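Local atomic coordinates of carbohydrate binding module (Ruminococcus flavefaciens, PDB entry 4V1L), a protein that probably binds plant cell-wall polysaccharides as a non-catalytic, beta-sandwich carbohydrate-binding module of a rumen bacterium. Residues Arg24-Ser29 with Phe112-Ile117. Numbering follows the deposited sequence.
Sequences RMIGFS and FGVWWI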
loop_
_atom_site.group_PDB
_atom_site.type_symbol
_atom_site.label_atom_id
_atom_site.label_comp_id
_atom_site.label_asym_id
_atom_site.label_seq_id
_atom_site.Cartn_x
_atom_site.Cartn_y
_atom_site.Cartn_z
ATOM N N ARG A 24 -11.964 -3.701 -1.771
ATOM C CA ARG A 24 -11.096 -2.860 -2.587
ATOM C C ARG A 24 -9.789 -2.447 -1.898
ATOM O O ARG A 24 -8.945 -1.782 -2.551
ATOM C CB ARG A 24 -11.872 -1.664 -3.122
ATOM C CG ARG A 24 -12.895 -2.082 -4.179
ATOM C CD ARG A 24 -13.757 -0.930 -4.642
ATOM N NE ARG A 24 -14.662 -1.316 -5.727
ATOM C CZ ARG A 24 -15.897 -0.860 -5.860
ATOM N NH1 ARG A 24 -16.395 0.008 -4.970
ATOM N NH2 ARG A 24 -16.649 -1.265 -6.878
ATOM N N MET A 25 -9.575 -2.853 -0.640
ATOM C CA MET A 25 -8.275 -2.621 -0.002
ATOM C C MET A 25 -7.535 -3.933 0.138
ATOM O O MET A 25 -8.028 -4.894 0.746
ATOM C CB MET A 25 -8.429 -1.941 1.341
ATOM C CG MET A 25 -9.107 -0.587 1.243
ATOM S SD MET A 25 -8.839 0.445 2.707
ATOM C CE MET A 25 -7.285 1.224 2.247
ATOM N N ILE A 26 -6.382 -3.990 -0.503
ATOM C CA ILE A 26 -5.582 -5.209 -0.538
ATOM C C ILE A 26 -4.538 -5.132 0.567
ATOM O O ILE A 26 -3.719 -4.232 0.583
ATOM C CB ILE A 26 -4.916 -5.393 -1.903
ATOM C CG1 ILE A 26 -6.002 -5.558 -2.979
ATOM C CG2 ILE A 26 -4.066 -6.647 -1.946
ATOM C CD1 ILE A 26 -5.554 -5.058 -4.322
ATOM N N GLY A 27 -4.593 -6.077 1.498
ATOM C CA GLY A 27 -3.772 -6.016 2.694
ATOM C C GLY A 27 -2.513 -6.867 2.643
ATOM O O GLY A 27 -2.505 -7.951 2.051
ATOM N N PHE A 28 -1.445 -6.365 3.263
ATOM C CA PHE A 28 -0.198 -7.102 3.428
ATOM C C PHE A 28 0.191 -6.971 4.883
ATOM O O PHE A 28 0.266 -5.859 5.421
ATOM C CB PHE A 28 0.903 -6.517 2.507
ATOM C CG PHE A 28 0.516 -6.544 1.050
ATOM C CD1 PHE A 28 0.692 -7.705 0.330
ATOM C CD2 PHE A 28 -0.104 -5.461 0.464
ATOM C CE1 PHE A 28 0.288 -7.772 -0.989
ATOM C CE2 PHE A 28 -0.524 -5.513 -0.856
ATOM C CZ PHE A 28 -0.314 -6.658 -1.588
ATOM N N SER A 29 0.463 -8.094 5.518
ATOM C CA SER A 29 0.901 -8.090 6.914
ATOM C C SER A 29 2.306 -7.501 7.043
ATOM O O SER A 29 3.221 -7.870 6.296
ATOM C CB SER A 29 0.889 -9.498 7.489
ATOM O OG SER A 29 -0.436 -10.075 7.414
ATOM N N PHE A 112 -3.536 -1.414 0.534
ATOM C CA PHE A 112 -3.487 -0.688 -0.723
ATOM C C PHE A 112 -4.886 -0.675 -1.339
ATOM O O PHE A 112 -5.392 -1.696 -1.780
ATOM C CB PHE A 112 -2.500 -1.418 -1.652
ATOM C CG PHE A 112 -2.469 -0.910 -3.065
ATOM C CD1 PHE A 112 -2.094 0.387 -3.349
ATOM C CD2 PHE A 112 -2.764 -1.759 -4.116
ATOM C CE1 PHE A 112 -2.061 0.850 -4.655
ATOM C CE2 PHE A 112 -2.699 -1.302 -5.426
ATOM C CZ PHE A 112 -2.348 -0.012 -5.690
ATOM N N GLY A 113 -5.514 0.487 -1.292
ATOM C CA GLY A 113 -6.886 0.647 -1.755
ATOM C C GLY A 113 -6.889 1.032 -3.221
ATOM O O GLY A 113 -6.138 1.928 -3.660
ATOM N N VAL A 114 -7.717 0.332 -3.993
ATOM C CA VAL A 114 -7.897 0.618 -5.423
ATOM C C VAL A 114 -9.329 1.039 -5.659
ATOM O O VAL A 114 -10.227 0.176 -5.701
ATOM C CB VAL A 114 -7.597 -0.622 -6.307
ATOM C CG1 VAL A 114 -7.577 -0.218 -7.795
ATOM C CG2 VAL A 114 -6.301 -1.263 -5.888
ATOM N N TRP A 115 -9.571 2.341 -5.756
ATOM C CA TRP A 115 -10.912 2.830 -5.992
ATOM C C TRP A 115 -11.266 2.785 -7.483
ATOM O O TRP A 115 -12.437 2.729 -7.855
ATOM C CB TRP A 115 -11.116 4.268 -5.502
ATOM C CG TRP A 115 -10.787 4.572 -4.063
ATOM C CD1 TRP A 115 -10.547 5.812 -3.567
ATOM C CD2 TRP A 115 -10.672 3.657 -2.940
ATOM N NE1 TRP A 115 -10.305 5.738 -2.227
ATOM C CE2 TRP A 115 -10.352 4.430 -1.816
ATOM C CE3 TRP A 115 -10.768 2.259 -2.787
ATOM C CZ2 TRP A 115 -10.170 3.864 -0.545
ATOM C CZ3 TRP A 115 -10.593 1.695 -1.536
ATOM C CH2 TRP A 115 -10.283 2.499 -0.416
ATOM N N TRP A 116 -10.235 2.823 -8.322
ATOM C CA TRP A 116 -10.379 2.737 -9.776
ATOM C C TRP A 116 -9.030 2.470 -10.393
ATOM O O TRP A 116 -8.030 2.978 -9.902
ATOM C CB TRP A 116 -10.915 4.062 -10.354
ATOM C CG TRP A 116 -11.224 4.037 -11.816
ATOM C CD1 TRP A 116 -10.431 4.484 -12.846
ATOM C CD2 TRP A 116 -12.390 3.503 -12.425
ATOM N NE1 TRP A 116 -11.041 4.286 -14.046
ATOM C CE2 TRP A 116 -12.260 3.692 -13.827
ATOM C CE3 TRP A 116 -13.537 2.899 -11.930
ATOM C CZ2 TRP A 116 -13.241 3.276 -14.732
ATOM C CZ3 TRP A 116 -14.529 2.485 -12.836
ATOM C CH2 TRP A 116 -14.369 2.678 -14.211
ATOM N N ILE A 117 -8.984 1.704 -11.478
ATOM C CA ILE A 117 -7.787 1.617 -12.313
ATOM C C ILE A 117 -8.231 1.342 -13.748
ATOM O O ILE A 117 -9.082 0.466 -13.988
ATOM C CB ILE A 117 -6.744 0.607 -11.777
ATOM C CG1 ILE A 117 -5.395 0.784 -12.483
ATOM C CG2 ILE A 117 -7.230 -0.840 -11.830
ATOM C CD1 ILE A 117 -4.258 0.078 -11.769
#
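Met25 lays its CG against the outer rim of the Trp115 indole, 3.7 Å from Trp115 CH2, and its sulfur continues along that same edge: SD sits 5.4 Å from the centroid of the six-membered ring and 79° off its normal, an edge-on Met-aromatic contact. The thioether is bent at its last torsion (chi3 87°), which turns CE back over the Gly113 backbone, 4.0 Å from Gly113 N. Gly113 has no side chain, and a beta carbon there would run into CH2 of the indole; its carbonyl carbon lies against one face of that ring, offset toward the rim. Arg24 CB meets the same ring in its plane, 3.9 Å from Trp115 CZ3. CB, CG and CD of the extended arginine also cover Val114 O, a buried carbonyl oxygen with no hydrogen-bond partner in the model. An alanine in place of Met25 would probably strip the indole edge and the Gly113 backbone of the CG, sulfur and methyl that cover them. Beneath these side chains, strand 25-29 pairs antiparallel with strand 109-113 in one sheet of the beta-sandwich. Ile26 and Phe112 form a hydrogen-bonded pair, Ile26 N to Phe112 O and Phe112 N to Ile26 O, both 2.8 Å, and Met25 with Gly113 is the next, non-hydrogen-bonded pair. Val114 N then gives a third bond to Arg24 O, before the chain enters a classic beta bulge in which Trp115 and Trp116 both face Val58. On the face carrying Ile26 and Phe112, Ile124 and Phe122 of strand 121-131, in the other sheet, touch Phe112 and Val114 respectively. Back on the Met25 face, Trp115 NE1 is hydrogen-bonded to Gln60 OE1, which fixes the indole from its pyrrole side, and Met75 touches both Met25 and Trp115.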